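Local coordinates for protein galectin (PDB 3WUD) that binds beta-galactosides such as lactose, as a galectin-1-like lectin of the frog Xenopus laevis, at residues K31-N36 with D126-K131. Numbering follows the deposited sequence.
Sequences KSFAIN and DGIELK
A34 and D126 form an antiparallel hydrogen-bonded pair: A34 N donates to D126 O at 2.9 Å, and D126 N returns the bond to A34 O, also at 2.9 Å. The first bond is the straighter of the two. One residue on, the 126-131 segment turns away at G127, whose backbone passes close to F33. G127 takes a positive phi (+85°), and S32 O lies 4.1 Å from G127 CA. A water bridges the diverging segments, donating to G127 O at 2.9 Å and weakly to S32 O. On the inner side F33 packs obliquely against I128, its CD1 3.7 Å from I128 CG2 and its CE1 3.8 Å from I128 CD1. The chi1 of I128 (-180°) turns CG1 away from the backbone N, and the extended branch brings CD1 beside F33 CE1. F82 meets the F33 ring edge-to-face, while I128 also touches T88, so the pair belongs to the core between the two sheets of the galectin sandwich. Strand 34-37 lies between 120-126 and 43-51, and A34 touches H47 of the glycan pocket. From G127 the chain crosses to strand 129-135, an outermost strand, within this chain, of the opposing sheet, where K131 makes backbone hydrogen bonds to the second subunit.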
ATOM      1  N   LYS A  31       9.949 -20.097  -4.362  1.00 20.40           N
ATOM      2  CA  LYS A  31      10.997 -20.295  -5.367  1.00 20.90           C
ATOM      3  C   LYS A  31      11.551 -18.966  -5.809  1.00 16.58           C
ATOM      4  O   LYS A  31      12.705 -18.920  -6.202  1.00 17.13           O
ATOM      5  CB  LYS A  31      10.466 -21.056  -6.554  1.00 24.13           C
ATOM      6  CG  LYS A  31      10.216 -22.527  -6.238  1.00 29.52           C
ATOM      7  CD  LYS A  31       8.991 -22.912  -7.030  1.00 32.29           C
ATOM      8  CE  LYS A  31       9.385 -23.630  -8.296  1.00 34.03           C
ATOM      9  NZ  LYS A  31       9.488 -25.113  -8.000  1.00 35.53           N
ATOM     10  N   SER A  32      10.729 -17.892  -5.738  1.00 17.10           N
ATOM     11  CA  SER A  32      11.163 -16.510  -6.045  1.00 17.44           C
ATOM     12  C   SER A  32      10.055 -15.531  -5.551  1.00 15.60           C
ATOM     13  O   SER A  32       8.941 -15.971  -5.192  1.00 16.58           O
ATOM     14  CB  SER A  32      11.362 -16.307  -7.568  1.00 19.52           C
ATOM     15  OG  SER A  32      10.157 -16.498  -8.221  1.00 22.14           O
ATOM     16  N   PHE A  33      10.342 -14.284  -5.499  1.00 14.86           N
ATOM     17  CA  PHE A  33       9.287 -13.268  -5.314  1.00 14.72           C
ATOM     18  C   PHE A  33       9.702 -12.013  -6.144  1.00 13.60           C
ATOM     19  O   PHE A  33      10.870 -11.896  -6.559  1.00 13.82           O
ATOM     20  CB  PHE A  33       9.081 -12.935  -3.819  1.00 15.71           C
ATOM     21  CG  PHE A  33      10.252 -12.253  -3.138  1.00 17.35           C
ATOM     22  CD1 PHE A  33      10.279 -10.862  -2.999  1.00 16.69           C
ATOM     23  CD2 PHE A  33      11.283 -12.986  -2.545  1.00 17.18           C
ATOM     24  CE1 PHE A  33      11.326 -10.230  -2.378  1.00 18.77           C
ATOM     25  CE2 PHE A  33      12.331 -12.359  -1.886  1.00 16.95           C
ATOM     26  CZ  PHE A  33      12.350 -10.984  -1.804  1.00 16.90           C
ATOM     27  N   ALA A  34       8.747 -11.115  -6.443  1.00 12.53           N
ATOM     28  CA  ALA A  34       9.102  -9.966  -7.286  1.00 13.84           C
ATOM     29  C   ALA A  34       8.392  -8.772  -6.702  1.00 11.90           C
ATOM     30  O   ALA A  34       7.238  -8.897  -6.235  1.00 11.05           O
ATOM     31  CB  ALA A  34       8.695 -10.197  -8.750  1.00 15.46           C
ATOM     32  N   ILE A  35       9.093  -7.633  -6.721  1.00 14.04           N
ATOM     33  CA  ILE A  35       8.485  -6.343  -6.433  1.00 13.87           C
ATOM     34  C   ILE A  35       8.768  -5.447  -7.669  1.00 12.62           C
ATOM     35  O   ILE A  35       9.907  -5.328  -8.139  1.00 13.74           O
ATOM     36  CB  ILE A  35       9.157  -5.706  -5.222  1.00 14.32           C
ATOM     37  CG1 ILE A  35       8.991  -6.584  -3.980  1.00 15.37           C
ATOM     38  CG2 ILE A  35       8.652  -4.243  -5.027  1.00 16.01           C
ATOM     39  CD1 ILE A  35      10.081  -6.341  -3.013  1.00 17.69           C
ATOM     40  N   ASN A  36       7.686  -4.936  -8.224  1.00 11.78           N
ATOM     41  CA  ASN A  36       7.710  -4.051  -9.359  1.00 12.10           C
ATOM     42  C   ASN A  36       7.364  -2.603  -9.013  1.00 12.59           C
ATOM     43  O   ASN A  36       6.394  -2.395  -8.334  1.00 11.98           O
ATOM     44  CB  ASN A  36       6.671  -4.577 -10.294  1.00 11.94           C
ATOM     45  CG  ASN A  36       6.959  -5.988 -10.748  1.00 12.33           C
ATOM     46  OD1 ASN A  36       8.076  -6.294 -11.179  1.00 11.96           O
ATOM     47  ND2 ASN A  36       5.970  -6.832 -10.662  1.00 14.78           N
ATOM     48  N   ASP A 126       4.585  -9.999  -5.907  1.00 18.62           N
ATOM     49  CA  ASP A 126       4.107 -11.350  -6.124  1.00 22.03           C
ATOM     50  C   ASP A 126       5.084 -12.284  -5.368  1.00 16.96           C
ATOM     51  O   ASP A 126       6.267 -12.052  -5.354  1.00 17.94           O
ATOM     52  CB  ASP A 126       4.089 -11.654  -7.629  1.00 28.81           C
ATOM     53  CG  ASP A 126       3.431 -12.994  -7.987  1.00 38.28           C
ATOM     54  OD1 ASP A 126       2.507 -13.530  -7.272  1.00 44.75           O
ATOM     55  OD2 ASP A 126       3.840 -13.511  -9.040  1.00 48.30           O
ATOM     56  N   GLY A 127       4.566 -13.274  -4.674  1.00 18.71           N
ATOM     57  CA  GLY A 127       5.421 -14.242  -4.006  1.00 18.28           C
ATOM     58  C   GLY A 127       5.910 -13.845  -2.616  1.00 19.34           C
ATOM     59  O   GLY A 127       6.711 -14.568  -2.015  1.00 20.18           O
ATOM     60  N   ILE A 128       5.449 -12.689  -2.137  1.00 18.86           N
ATOM     61  CA  ILE A 128       5.860 -12.148  -0.860  1.00 21.75           C
ATOM     62  C   ILE A 128       4.618 -11.535  -0.224  1.00 22.74           C
ATOM     63  O   ILE A 128       3.900 -10.834  -0.893  1.00 23.43           O
ATOM     64  CB  ILE A 128       7.075 -11.141  -0.991  1.00 22.14           C
ATOM     65  CG1 ILE A 128       7.479 -10.604   0.381  1.00 23.30           C
ATOM     66  CG2 ILE A 128       6.807  -9.993  -1.967  1.00 22.64           C
ATOM     67  CD1 ILE A 128       8.706  -9.730   0.337  1.00 22.52           C
ATOM     68  N   GLU A 129       4.407 -11.773   1.055  1.00 23.16           N
ATOM     69  CA  GLU A 129       3.213 -11.302   1.736  1.00 25.95           C
ATOM     70  C   GLU A 129       3.471  -9.921   2.313  1.00 24.37           C
ATOM     71  O   GLU A 129       4.432  -9.715   3.013  1.00 24.74           O
ATOM     72  CB  GLU A 129       2.770 -12.306   2.795  1.00 28.58           C
ATOM     73  CG  GLU A 129       2.496 -13.665   2.165  1.00 34.01           C
ATOM     74  CD  GLU A 129       1.953 -14.699   3.142  1.00 42.16           C
ATOM     75  OE1 GLU A 129       1.019 -14.333   3.919  1.00 42.19           O
ATOM     76  OE2 GLU A 129       2.463 -15.876   3.130  1.00 47.02           O
ATOM     77  N   LEU A 130       2.582  -8.976   2.051  1.00 22.95           N
ATOM     78  CA  LEU A 130       2.814  -7.632   2.559  1.00 22.33           C
ATOM     79  C   LEU A 130       2.743  -7.636   4.071  1.00 19.74           C
ATOM     80  O   LEU A 130       1.811  -8.199   4.681  1.00 19.22           O
ATOM     81  CB  LEU A 130       1.754  -6.668   2.008  1.00 24.24           C
ATOM     82  CG  LEU A 130       1.739  -5.256   2.487  1.00 26.60           C
ATOM     83  CD1 LEU A 130       2.976  -4.463   2.103  1.00 28.32           C
ATOM     84  CD2 LEU A 130       0.472  -4.612   1.895  1.00 28.03           C
ATOM     85  N   LYS A 131       3.683  -6.927   4.674  1.00 16.60           N
ATOM     86  CA  LYS A 131       3.600  -6.599   6.104  1.00 18.26           C
ATOM     87  C   LYS A 131       3.435  -5.078   6.195  1.00 16.29           C
ATOM     88  O   LYS A 131       2.524  -4.639   6.856  1.00 15.75           O
ATOM     89  CB  LYS A 131       4.846  -7.119   6.864  1.00 19.30           C
ATOM     90  CG  LYS A 131       5.059  -6.616   8.298  1.00 23.64           C
ATOM     91  CD  LYS A 131       3.920  -6.884   9.248  1.00 28.05           C
ATOM     92  CE  LYS A 131       4.016  -5.955  10.475  1.00 34.35           C
ATOM     93  NZ  LYS A 131       4.504  -4.543  10.162  1.00 39.91           N
TER
HETATM   94  O   HOH W   1       6.784 -17.296  -3.063  1.00 28.00           O